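Local coordinates for protein (o6-methylguanine-dna methyltransferase) (Thermococcus kodakarensis, PDB 1MGT) that repairs O6-methylguanine and O4-methylthymine in DNA by moving the methyl group onto one of its own cysteines, which inactivates it irreversibly, at residues S155-E158 with E159-L163; N133-P136 with I137-C141; R33-L36 with M37-H41; S61-P64 with E65-F68. All blocks are in the same frame, centred on the assembly; numbering follows the deposited sequence.

Contact 1 (S155-E158 with E159-L163); sequences SGIE and EKKFL
The carboxylate of Glu159 folds back over the backbone of Ser155 and Gly156 at the N-terminal turn of helix 157-166, where Gly156 holds the N-cap position. Contact is tight: Ser155 O lies 2.9 Å from Glu159 CD, roughly equally far from both carboxylate oxygens, and Glu159 OE1 comes within 3.3 Å of Gly156 CA. Two torsions bring the group there. CG stands anti to the carbonyl carbon, beside the backbone N, and the chain then bends at chi2 (88°), which turns the carboxylate toward the preceding loop instead of along the helix. Glycine suits the cap because a CB at Gly156 would collide with Glu159 OE1 and with the carbonyl O of Ser155. All three oxygens are acceptors, so their closeness is probably eased by the positive charge of Arg39, from helix 33-49, which forms a salt bridge with Glu159 OE2. A glutamine here would probably leave Arg39 without its charged mate and weaken the tie between the two helices. Behind this lies the helical frame: Lys160 N donates to Gly156 O at 3.0 Å and Lys161 N to Ile157 O at 2.9 Å. The extended chain of Lys160 leads away from the turn, and its NZ donates to the carbonyl oxygens of Ile150, Val144 and Tyr152. On the solvent side Glu158 and Lys161 run side by side, pointing the same way, as an intrahelical ion pair whose reach is long, 3.6 Å from Glu158 OE2 to Lys161 NZ.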
loop_
_atom_site.group_PDB
_atom_site.type_symbol
_atom_site.label_atom_id
_atom_site.label_comp_id
_atom_site.label_asym_id
_atom_site.label_seq_id
_atom_site.Cartn_x
_atom_site.Cartn_y
_atom_site.Cartn_z
ATOM N N SER A 155 3.279 -1.313 8.018
ATOM C CA SER A 155 2.505 -2.492 8.316
ATOM C C SER A 155 3.291 -3.710 8.747
ATOM O O SER A 155 2.787 -4.825 8.518
ATOM C CB SER A 155 1.634 -2.896 7.102
ATOM O OG SER A 155 0.746 -1.842 6.806
ATOM N N GLY A 156 4.474 -3.578 9.343
ATOM C CA GLY A 156 5.216 -4.738 9.791
ATOM C C GLY A 156 6.372 -5.196 8.941
ATOM O O GLY A 156 6.300 -5.253 7.714
ATOM N N ILE A 157 7.486 -5.576 9.598
ATOM C CA ILE A 157 8.666 -6.032 8.881
ATOM C C ILE A 157 8.434 -7.376 8.227
ATOM O O ILE A 157 8.857 -7.623 7.089
ATOM C CB ILE A 157 9.919 -6.106 9.777
ATOM C CG1 ILE A 157 10.180 -4.794 10.495
ATOM C CG2 ILE A 157 11.141 -6.514 8.957
ATOM C CD1 ILE A 157 10.323 -3.564 9.638
ATOM N N GLU A 158 7.724 -8.279 8.913
ATOM C CA GLU A 158 7.450 -9.585 8.329
ATOM C C GLU A 158 6.585 -9.441 7.086
ATOM O O GLU A 158 6.740 -10.204 6.133
ATOM C CB GLU A 158 6.762 -10.508 9.351
ATOM C CG GLU A 158 7.744 -10.948 10.439
ATOM C CD GLU A 158 8.829 -11.844 9.865
ATOM O OE1 GLU A 158 8.502 -12.695 9.000
ATOM O OE2 GLU A 158 10.000 -11.691 10.282
ATOM N N GLU A 159 5.654 -8.457 7.136
ATOM C CA GLU A 159 4.802 -8.222 5.979
ATOM C C GLU A 159 5.671 -7.705 4.817
ATOM O O GLU A 159 5.465 -8.119 3.675
ATOM C CB GLU A 159 3.722 -7.188 6.328
ATOM C CG GLU A 159 2.581 -7.783 7.148
ATOM C CD GLU A 159 2.771 -7.769 8.638
ATOM O OE1 GLU A 159 3.908 -7.746 9.155
ATOM O OE2 GLU A 159 1.732 -7.777 9.365
ATOM N N LYS A 160 6.603 -6.812 5.133
ATOM C CA LYS A 160 7.481 -6.289 4.048
ATOM C C LYS A 160 8.299 -7.408 3.410
ATOM O O LYS A 160 8.421 -7.526 2.178
ATOM C CB LYS A 160 8.422 -5.214 4.596
ATOM C CG LYS A 160 9.094 -4.422 3.434
ATOM C CD LYS A 160 9.952 -3.319 4.054
ATOM C CE LYS A 160 10.479 -2.341 3.012
ATOM N NZ LYS A 160 11.249 -1.247 3.668
ATOM N N LYS A 161 8.866 -8.265 4.232
ATOM C CA LYS A 161 9.669 -9.401 3.788
ATOM C C LYS A 161 8.864 -10.385 2.967
ATOM O O LYS A 161 9.318 -10.943 1.970
ATOM C CB LYS A 161 10.269 -10.122 4.999
ATOM C CG LYS A 161 11.645 -9.647 5.390
ATOM C CD LYS A 161 12.132 -10.242 6.698
ATOM C CE LYS A 161 12.159 -11.761 6.677
ATOM N NZ LYS A 161 12.704 -12.313 7.969
ATOM N N PHE A 162 7.610 -10.614 3.370
ATOM C CA PHE A 162 6.729 -11.515 2.647
ATOM C C PHE A 162 6.466 -11.010 1.236
ATOM O O PHE A 162 6.491 -11.768 0.252
ATOM C CB PHE A 162 5.430 -11.690 3.438
ATOM C CG PHE A 162 4.326 -12.312 2.643
ATOM C CD1 PHE A 162 4.308 -13.664 2.397
ATOM C CD2 PHE A 162 3.309 -11.505 2.140
ATOM C CE1 PHE A 162 3.280 -14.226 1.647
ATOM C CE2 PHE A 162 2.283 -12.062 1.404
ATOM C CZ PHE A 162 2.279 -13.418 1.161
ATOM N N LEU A 163 6.174 -9.699 1.130
ATOM C CA LEU A 163 5.942 -9.101 -0.151
ATOM C C LEU A 163 7.230 -9.170 -1.005
ATOM O O LEU A 163 7.125 -9.515 -2.171
ATOM C CB LEU A 163 5.489 -7.641 -0.051
ATOM C CG LEU A 163 4.056 -7.483 0.565
ATOM C CD1 LEU A 163 3.694 -6.013 0.595
ATOM C CD2 LEU A 163 3.075 -8.314 -0.237
#

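Contact 2 (N133-P136 with I137-C141); sequences NPYP and IVVPC
Asn133 spans the turn through its side-chain amide, with ND2 reaching both Cys141 SG and Val139 O. Its CG lies anti to the backbone N (chi1 178°), which swings the amide across to these partners. The bond to the sulfur is the better directed: Asn133 ND2 to Cys141 SG measures 3.5 Å at an N-H...S angle of 161°, and the sulfur lies within 2° of the amide plane. The bond from ND2 to Val139 O, at 3.4 Å, is weak. The other end of the amide works locally, since Asn133 OD1 accepts from Tyr135 N at 2.9 Å, an Asx turn in which the donor stands above the carbonyl plane. With both ends engaged, the amide's rotation is fixed; a leucine in its place would probably leave the cysteine sulfur and Tyr135 N without these partners.

Backbone bonds close the chain on itself. Val139 N donates to Tyr135 O at 2.9 Å, while a weaker bond from Val138 N to Pro136 O, with Ile137 at positive phi between them, gives a classic gamma turn. Pro140 centres an inverse gamma turn just ahead of Cys141.

Apolar contacts fill the inside of the bend. Tyr135 CB meets Val138 CG2 at 3.6 Å and Val139 CG2 at 3.9 Å, and Pro134 CG covers one face of the tyrosine ring, whose OH bonds Phe86 N. Val139 CG1 lies against the Asn133 amide. The whole is consistent with the "Asn hinge" of the MGMT family, which joins the preceding helix, 123-131, to the inferred methyl-acceptor cysteine, Cys141 of the Pro-Cys-His-Arg motif.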
loop_
_atom_site.group_PDB
_atom_site.type_symbol
_atom_site.label_atom_id
_atom_site.label_comp_id
_atom_site.label_asym_id
_atom_site.label_seq_id
_atom_site.Cartn_x
_atom_site.Cartn_y
_atom_site.Cartn_z
ATOM N N ASN A 133 1.391 6.215 3.311
ATOM C CA ASN A 133 0.744 5.655 2.140
ATOM C C ASN A 133 -0.544 4.930 2.502
ATOM O O ASN A 133 -0.511 3.929 3.213
ATOM C CB ASN A 133 1.752 4.670 1.492
ATOM C CG ASN A 133 1.189 3.970 0.278
ATOM O OD1 ASN A 133 0.264 4.470 -0.352
ATOM N ND2 ASN A 133 1.786 2.821 -0.049
ATOM N N PRO A 134 -1.678 5.388 1.984
ATOM C CA PRO A 134 -2.950 4.728 2.264
ATOM C C PRO A 134 -3.203 3.579 1.328
ATOM O O PRO A 134 -4.203 2.862 1.388
ATOM C CB PRO A 134 -3.958 5.876 2.044
ATOM C CG PRO A 134 -3.352 6.706 0.975
ATOM C CD PRO A 134 -1.858 6.597 1.161
ATOM N N TYR A 135 -2.276 3.309 0.359
ATOM C CA TYR A 135 -2.419 2.268 -0.599
ATOM C C TYR A 135 -1.264 1.243 -0.651
ATOM O O TYR A 135 -0.655 1.087 -1.734
ATOM C CB TYR A 135 -2.526 2.881 -2.020
ATOM C CG TYR A 135 -3.490 4.052 -2.146
ATOM C CD1 TYR A 135 -3.035 5.255 -2.667
ATOM C CD2 TYR A 135 -4.826 3.939 -1.781
ATOM C CE1 TYR A 135 -3.895 6.331 -2.820
ATOM C CE2 TYR A 135 -5.691 5.023 -1.917
ATOM C CZ TYR A 135 -5.219 6.208 -2.429
ATOM O OH TYR A 135 -6.054 7.304 -2.587
ATOM N N PRO A 136 -1.015 0.553 0.411
ATOM C CA PRO A 136 0.031 -0.494 0.433
ATOM C C PRO A 136 -0.319 -1.536 -0.608
ATOM O O PRO A 136 -1.466 -1.702 -1.084
ATOM C CB PRO A 136 0.006 -1.047 1.826
ATOM C CG PRO A 136 -1.359 -0.727 2.353
ATOM C CD PRO A 136 -1.698 0.609 1.738
ATOM N N ILE A 137 0.696 -2.296 -1.036
ATOM C CA ILE A 137 0.622 -3.307 -2.053
ATOM C C ILE A 137 0.588 -2.681 -3.446
ATOM O O ILE A 137 1.539 -2.833 -4.233
ATOM C CB ILE A 137 -0.482 -4.360 -1.936
ATOM C CG1 ILE A 137 -0.436 -5.048 -0.557
ATOM C CG2 ILE A 137 -0.370 -5.413 -3.057
ATOM C CD1 ILE A 137 -1.718 -5.829 -0.277
ATOM N N VAL A 138 -0.462 -1.964 -3.782
ATOM C CA VAL A 138 -0.610 -1.350 -5.096
ATOM C C VAL A 138 0.429 -0.249 -5.284
ATOM O O VAL A 138 1.028 -0.252 -6.378
ATOM C CB VAL A 138 -2.050 -0.915 -5.348
ATOM C CG1 VAL A 138 -2.967 -2.147 -5.158
ATOM C CG2 VAL A 138 -2.478 0.145 -4.361
ATOM N N VAL A 139 0.616 0.630 -4.336
ATOM C CA VAL A 139 1.699 1.682 -4.446
ATOM C C VAL A 139 2.788 0.917 -3.711
ATOM O O VAL A 139 2.663 0.603 -2.505
ATOM C CB VAL A 139 1.291 2.983 -3.761
ATOM C CG1 VAL A 139 2.509 3.874 -3.507
ATOM C CG2 VAL A 139 0.283 3.723 -4.649
ATOM N N PRO A 140 3.801 0.444 -4.426
ATOM C CA PRO A 140 4.782 -0.429 -3.817
ATOM C C PRO A 140 5.813 0.094 -2.911
ATOM O O PRO A 140 7.044 -0.080 -3.171
ATOM C CB PRO A 140 5.314 -1.178 -5.064
ATOM C CG PRO A 140 5.401 -0.065 -6.066
ATOM C CD PRO A 140 4.074 0.685 -5.862
ATOM N N CYS A 141 5.414 0.620 -1.735
ATOM C CA CYS A 141 6.357 1.153 -0.773
ATOM C C CYS A 141 7.202 0.059 -0.131
ATOM O O CYS A 141 8.250 0.393 0.455
ATOM C CB CYS A 141 5.633 2.019 0.270
ATOM S SG CYS A 141 4.493 1.053 1.271
#

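Contact 3 (R33-L36 with M37-H41); sequences RGTL and MKRIH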
loop_
_atom_site.group_PDB
_atom_site.type_symbol
_atom_site.label_atom_id
_atom_site.label_comp_id
_atom_site.label_asym_id
_atom_site.label_seq_id
_atom_site.Cartn_x
_atom_site.Cartn_y
_atom_site.Cartn_z
ATOM N N ARG A 33 -7.373 -11.560 10.763
ATOM C CA ARG A 33 -8.438 -10.547 10.663
ATOM C C ARG A 33 -8.408 -9.483 11.726
ATOM O O ARG A 33 -8.743 -8.316 11.454
ATOM C CB ARG A 33 -9.804 -11.268 10.589
ATOM C CG ARG A 33 -10.965 -10.340 10.299
ATOM C CD ARG A 33 -12.323 -11.039 10.283
ATOM N NE ARG A 33 -13.315 -10.201 9.600
ATOM C CZ ARG A 33 -13.922 -9.142 10.112
ATOM N NH1 ARG A 33 -13.696 -8.713 11.349
ATOM N NH2 ARG A 33 -14.799 -8.469 9.358
ATOM N N GLY A 34 -8.014 -9.807 12.957
ATOM C CA GLY A 34 -7.969 -8.824 14.048
ATOM C C GLY A 34 -6.957 -7.722 13.742
ATOM O O GLY A 34 -7.192 -6.545 13.943
ATOM N N THR A 35 -5.772 -8.140 13.251
ATOM C CA THR A 35 -4.738 -7.157 12.923
ATOM C C THR A 35 -5.214 -6.314 11.747
ATOM O O THR A 35 -4.995 -5.100 11.740
ATOM C CB THR A 35 -3.403 -7.867 12.610
ATOM O OG1 THR A 35 -3.028 -8.561 13.837
ATOM C CG2 THR A 35 -2.324 -6.844 12.287
ATOM N N LEU A 36 -5.868 -6.936 10.792
ATOM C CA LEU A 36 -6.385 -6.218 9.643
ATOM C C LEU A 36 -7.350 -5.130 10.120
ATOM O O LEU A 36 -7.236 -3.999 9.690
ATOM C CB LEU A 36 -7.169 -7.121 8.677
ATOM C CG LEU A 36 -7.819 -6.325 7.519
ATOM C CD1 LEU A 36 -6.717 -5.913 6.528
ATOM C CD2 LEU A 36 -8.889 -7.088 6.791
ATOM N N MET A 37 -8.266 -5.499 11.035
ATOM C CA MET A 37 -9.223 -4.476 11.503
ATOM C C MET A 37 -8.583 -3.329 12.232
ATOM O O MET A 37 -9.010 -2.154 12.110
ATOM C CB MET A 37 -10.349 -5.168 12.271
ATOM C CG MET A 37 -11.230 -6.024 11.347
ATOM S SD MET A 37 -11.905 -5.184 9.917
ATOM C CE MET A 37 -12.677 -3.763 10.689
ATOM N N LYS A 38 -7.527 -3.557 12.998
ATOM C CA LYS A 38 -6.831 -2.482 13.686
ATOM C C LYS A 38 -6.178 -1.552 12.657
ATOM O O LYS A 38 -6.198 -0.330 12.815
ATOM C CB LYS A 38 -5.757 -3.088 14.614
ATOM C CG LYS A 38 -4.990 -2.002 15.365
ATOM C CD LYS A 38 -3.813 -2.583 16.125
ATOM C CE LYS A 38 -2.549 -1.756 15.920
ATOM N NZ LYS A 38 -2.700 -0.363 16.414
ATOM N N ARG A 39 -5.591 -2.120 11.604
ATOM C CA ARG A 39 -4.954 -1.294 10.563
ATOM C C ARG A 39 -5.981 -0.494 9.763
ATOM O O ARG A 39 -5.700 0.647 9.393
ATOM C CB ARG A 39 -4.106 -2.162 9.610
ATOM C CG ARG A 39 -2.918 -2.747 10.397
ATOM C CD ARG A 39 -2.055 -3.638 9.432
ATOM N NE ARG A 39 -0.936 -4.081 10.303
ATOM C CZ ARG A 39 -0.141 -5.110 10.043
ATOM N NH1 ARG A 39 -0.291 -5.840 8.948
ATOM N NH2 ARG A 39 0.819 -5.373 10.940
ATOM N N ILE A 40 -7.147 -1.080 9.537
ATOM C CA ILE A 40 -8.233 -0.401 8.818
ATOM C C ILE A 40 -8.677 0.790 9.637
ATOM O O ILE A 40 -8.880 1.900 9.123
ATOM C CB ILE A 40 -9.378 -1.389 8.511
ATOM C CG1 ILE A 40 -9.065 -2.237 7.275
ATOM C CG2 ILE A 40 -10.717 -0.662 8.320
ATOM C CD1 ILE A 40 -9.003 -1.412 5.982
ATOM N N HIS A 41 -8.800 0.640 10.967
ATOM C CA HIS A 41 -9.207 1.733 11.829
ATOM C C HIS A 41 -8.152 2.824 11.897
ATOM O O HIS A 41 -8.436 4.030 11.844
ATOM C CB HIS A 41 -9.505 1.191 13.254
ATOM C CG HIS A 41 -10.838 0.483 13.228
ATOM N ND1 HIS A 41 -12.029 1.155 12.992
ATOM C CD2 HIS A 41 -11.151 -0.815 13.400
ATOM C CE1 HIS A 41 -13.004 0.275 13.022
ATOM N NE2 HIS A 41 -12.533 -0.918 13.259
#
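Four successive backbone bonds, from Met37 N to Arg33 O through Ile40 N to Leu36 O, all 2.9 to 3.2 Å between these N and O atoms, establish regular alpha-helix across the junction. On one flank Arg33 and Met37 run alongside each other in the same direction. The sulfur of Met37 lies over one face of the Arg33 guanidinium, and Met37 CG approaches Arg33 NH1 to 3.6 Å; bends at chi2 and chi3 of the methionine shape this approach. The buried side belongs to Leu36 and Ile40, one turn apart, with Leu36 CG 4.3 Å from Ile40 CG1. Both press on the antiparallel sheet of the N-terminal domain, a member of the RNase H-like clan: they touch Ala28, while Leu36 also meets Trp15 and Val4. Thr35 and Arg39 occupy the opposite flank. With CG2 anti to the backbone N (OG1 chi1 -62°), the threonine methyl sits 3.5 Å above the plane of the Arg39 guanidinium, over its centre, and Thr35 CG2 is 3.6 Å from Arg39 CZ. Thr35 OG1 is instead bonded to Asp32 OD1. The arginine chain, extended from CG to NE, carries NH1 to the carbonyl oxygen of Phe29 and to the carboxylate of Glu159.

Contact 4 (S61-P64 with E65-F68); sequences SDYP and EKVF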
loop_
_atom_site.group_PDB
_atom_site.type_symbol
_atom_site.label_atom_id
_atom_site.label_comp_id
_atom_site.label_asym_id
_atom_site.label_seq_id
_atom_site.Cartn_x
_atom_site.Cartn_y
_atom_site.Cartn_z
ATOM N N SER A 61 -17.505 -6.514 -2.855
ATOM C CA SER A 61 -16.876 -5.777 -3.946
ATOM C C SER A 61 -15.742 -6.661 -4.499
ATOM O O SER A 61 -15.403 -7.647 -3.858
ATOM C CB SER A 61 -16.415 -4.400 -3.607
ATOM O OG SER A 61 -15.045 -4.293 -3.321
ATOM N N ASP A 62 -15.274 -6.286 -5.677
ATOM C CA ASP A 62 -14.192 -7.064 -6.277
ATOM C C ASP A 62 -12.841 -6.405 -5.998
ATOM O O ASP A 62 -11.822 -6.907 -6.477
ATOM C CB ASP A 62 -14.401 -7.251 -7.770
ATOM C CG ASP A 62 -14.362 -5.994 -8.578
ATOM O OD1 ASP A 62 -14.308 -6.081 -9.837
ATOM O OD2 ASP A 62 -14.399 -4.881 -8.016
ATOM N N TYR A 63 -12.801 -5.345 -5.205
ATOM C CA TYR A 63 -11.548 -4.662 -4.898
ATOM C C TYR A 63 -10.509 -5.521 -4.217
ATOM O O TYR A 63 -9.328 -5.532 -4.646
ATOM C CB TYR A 63 -11.786 -3.363 -4.149
ATOM C CG TYR A 63 -12.197 -2.213 -5.042
ATOM C CD1 TYR A 63 -13.317 -1.459 -4.720
ATOM C CD2 TYR A 63 -11.480 -1.874 -6.177
ATOM C CE1 TYR A 63 -13.706 -0.393 -5.518
ATOM C CE2 TYR A 63 -11.869 -0.816 -6.978
ATOM C CZ TYR A 63 -12.972 -0.085 -6.640
ATOM O OH TYR A 63 -13.385 0.981 -7.429
ATOM N N PRO A 64 -10.848 -6.264 -3.175
ATOM C CA PRO A 64 -9.897 -7.133 -2.502
ATOM C C PRO A 64 -9.253 -8.107 -3.487
ATOM O O PRO A 64 -8.031 -8.318 -3.467
ATOM C CB PRO A 64 -10.723 -7.855 -1.448
ATOM C CG PRO A 64 -11.800 -6.812 -1.125
ATOM C CD PRO A 64 -12.183 -6.304 -2.521
ATOM N N GLU A 65 -10.029 -8.718 -4.367
ATOM C CA GLU A 65 -9.477 -9.643 -5.341
ATOM C C GLU A 65 -8.560 -8.897 -6.325
ATOM O O GLU A 65 -7.561 -9.471 -6.735
ATOM C CB GLU A 65 -10.552 -10.404 -6.106
ATOM C CG GLU A 65 -9.943 -11.532 -6.959
ATOM C CD GLU A 65 -10.959 -12.196 -7.856
ATOM O OE1 GLU A 65 -10.603 -13.184 -8.543
ATOM O OE2 GLU A 65 -12.127 -11.750 -7.892
ATOM N N LYS A 66 -8.897 -7.679 -6.709
ATOM C CA LYS A 66 -8.017 -6.946 -7.657
ATOM C C LYS A 66 -6.682 -6.655 -6.984
ATOM O O LYS A 66 -5.617 -6.816 -7.593
ATOM C CB LYS A 66 -8.661 -5.654 -8.112
ATOM C CG LYS A 66 -9.803 -5.837 -9.106
ATOM C CD LYS A 66 -10.383 -4.452 -9.385
ATOM C CE LYS A 66 -11.498 -4.498 -10.427
ATOM N NZ LYS A 66 -12.106 -3.116 -10.503
ATOM N N VAL A 67 -6.719 -6.248 -5.717
ATOM C CA VAL A 67 -5.506 -5.998 -4.960
ATOM C C VAL A 67 -4.695 -7.295 -4.861
ATOM O O VAL A 67 -3.479 -7.280 -5.045
ATOM C CB VAL A 67 -5.766 -5.402 -3.584
ATOM C CG1 VAL A 67 -4.476 -5.285 -2.776
ATOM C CG2 VAL A 67 -6.461 -4.045 -3.710
ATOM N N PHE A 68 -5.326 -8.450 -4.591
ATOM C CA PHE A 68 -4.620 -9.712 -4.520
ATOM C C PHE A 68 -3.923 -10.035 -5.850
ATOM O O PHE A 68 -2.808 -10.573 -5.832
ATOM C CB PHE A 68 -5.595 -10.852 -4.168
ATOM C CG PHE A 68 -4.919 -12.190 -4.018
ATOM C CD1 PHE A 68 -4.068 -12.442 -2.977
ATOM C CD2 PHE A 68 -5.186 -13.180 -4.961
ATOM C CE1 PHE A 68 -3.451 -13.675 -2.843
ATOM C CE2 PHE A 68 -4.578 -14.423 -4.837
ATOM C CZ PHE A 68 -3.715 -14.660 -3.787
HETATM O O HOH W 1 -12.967 -9.262 -4.042
#
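Asp62 and Lys66 meet one turn apart at the start of helix 63-71, by backbone and by side chain. Lys66 N donates to Asp62 O at 3.0 Å, in the carbonyl plane, opening a ladder that Val67 N to Tyr63 O and Phe68 N to Pro64 O continue. The side chains cross at an angle, and their ion pair is long, 3.8 Å from Asp62 OD1 to Lys66 NZ; the aliphatic CE of Lys66 is nearer that oxygen, at 3.3 Å. Asp62 CG sits between its backbone N and carbonyl carbon (chi1 65°), which turns the carboxylate to the lysine, whose NZ has a second, weak ion pair with Glu83.

The earliest amides are served differently. Tyr63 N donates to the side chain of Ser61, 3.1 Å to Ser61 OG, which is also bonded to Ser3 OG. Pro64 has no N-H to satisfy. For Glu65 N the partner is a water at 3.0 Å, which passes one of its own hydrogens to Ser61 O at 2.9 Å, linking the first turn to the loop before it. On the side facing the sheet, Phe68 stacks on Phe7 and the ring of Tyr63 meets that of Phe20. A serine capping bond followed by a proline within the first turn is a recognisable helix N-terminus, here setting helix 63-71 against the antiparallel sheet of the RNase H-like domain.

In the fold
From the N terminus the order is contact 3, contact 4, contact 2, contact 1. They lie in series, none nesting or crossing, and each closes only a turn: a helical turn in 33-41, 61-68 and 155-163, an irregular bend in 133-141. Contacts 3 and 4 belong to consecutive helices of the N-terminal domain, with centres about 17 Å apart. Contacts 2 and 1 belong to the DNA-binding domain. Among these segments, two meetings join the domains: Arg39 NH1 of contact 3 reaches Glu159 OE2 of contact 1 at 2.8 Å, and Val67 CG1 of contact 4 packs on Ile137 CD1 of contact 2 at 3.8 Å, one ionic and one apolar.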